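Local coordinates for protein beta-phenylalanine aminotransferase (Variovorax paradoxus, PDB 4AO9) that transfers the amino group of beta-phenylalanine with the help of pyridoxal-5'-phosphate, as a class-III aminotransferase, at residues Gly231-Gly234 and Cys235-Gly238. Numbering follows the deposited sequence.
Sequences GASG and CIPG
G231 O takes a second bond from C235 N just past the type I beta turn G231-G234, in the beta-hairpin that joins strands 229-230 and 236-237. The geometry fits a G1 beta bulge: I236 pairs through its backbone with Q230, and C235 is the extra residue set opposite that same glutamine. The tight part is the carbonyl gripped twice: G231 O accepts from G234 N at 2.9 Å, closing the turn, and from C235 N at 3.1 Å with an N-H...O angle of 160°, both donors arriving on the same face of its plane. At the phi of G234, 133°, a side chain would collide with S233 O, so glycine is needed. The positive phi of C235 brings its CB to 3.1 Å from G234 O; H381 NE2 is hydrogen-bonded to that oxygen, and T372 OG1 to both G234 O and C235 O. By contrast, A232 at the partly exposed outer bend makes no contact with 235-238 and instead meets Y179, a residue of the cofactor pocket, and R418. On the hairpin flank, I236 CG1 lies beside the backbone N (chi1 -52°), directing the arm toward S233, and the extended chi2 carries CD1 onward. An alanine at I236 would probably leave S233 OG without its methyl neighbour, and Y204 and V387 without the side chain they touch. That hydroxyl is hydrogen-bonded to Q230 OE1, and S233 OG meets I236 CD1 at 3.5 Å.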
loop_
_atom_site.group_PDB
_atom_site.type_symbol
_atom_site.label_atom_id
_atom_site.label_comp_id
_atom_site.label_asym_id
_atom_site.label_seq_id
_atom_site.Cartn_x
_atom_site.Cartn_y
_atom_site.Cartn_z
ATOM N N GLY A 231 -4.103 7.089 18.157
ATOM C CA GLY A 231 -2.717 6.625 18.246
ATOM C C GLY A 231 -1.729 7.756 18.063
ATOM O O GLY A 231 -1.099 8.215 19.024
ATOM N N ALA A 232 -1.584 8.202 16.820
ATOM C CA ALA A 232 -0.629 9.244 16.456
ATOM C C ALA A 232 -0.762 10.537 17.251
ATOM O O ALA A 232 0.244 11.192 17.534
ATOM C CB ALA A 232 -0.706 9.529 14.954
ATOM N N SER A 233 -1.988 10.903 17.626
ATOM C CA SER A 233 -2.194 12.142 18.381
ATOM C C SER A 233 -1.688 12.040 19.820
ATOM O O SER A 233 -1.592 13.063 20.498
ATOM C CB SER A 233 -3.660 12.565 18.389
ATOM O OG SER A 233 -4.413 11.717 19.240
ATOM N N GLY A 234 -1.406 10.822 20.293
ATOM C CA GLY A 234 -0.800 10.644 21.626
ATOM C C GLY A 234 -1.405 9.594 22.550
ATOM O O GLY A 234 -1.383 9.768 23.781
ATOM N N CYS A 235 -1.937 8.501 21.989
ATOM C CA CYS A 235 -2.586 7.449 22.800
ATOM C C CYS A 235 -3.658 8.035 23.722
ATOM O O CYS A 235 -3.568 7.956 24.956
ATOM C CB CYS A 235 -1.561 6.638 23.600
ATOM S SG CYS A 235 -0.442 5.709 22.563
ATOM N N ILE A 236 -4.674 8.617 23.090
ATOM C CA ILE A 236 -5.779 9.274 23.778
ATOM C C ILE A 236 -7.018 8.374 23.703
ATOM O O ILE A 236 -7.634 8.252 22.646
ATOM C CB ILE A 236 -6.096 10.645 23.137
ATOM C CG1 ILE A 236 -4.829 11.503 23.026
ATOM C CG2 ILE A 236 -7.204 11.350 23.927
ATOM C CD1 ILE A 236 -5.049 12.889 22.438
ATOM N N PRO A 237 -7.389 7.722 24.819
ATOM C CA PRO A 237 -8.570 6.860 24.812
ATOM C C PRO A 237 -9.850 7.607 24.474
ATOM O O PRO A 237 -10.092 8.712 24.986
ATOM C CB PRO A 237 -8.622 6.331 26.257
ATOM C CG PRO A 237 -7.202 6.390 26.693
ATOM C CD PRO A 237 -6.701 7.673 26.121
ATOM N N GLY A 238 -10.654 7.008 23.597
ATOM C CA GLY A 238 -12.013 7.489 23.352
ATOM C C GLY A 238 -12.860 7.118 24.546
ATOM O O GLY A 238 -12.850 5.969 25.000
#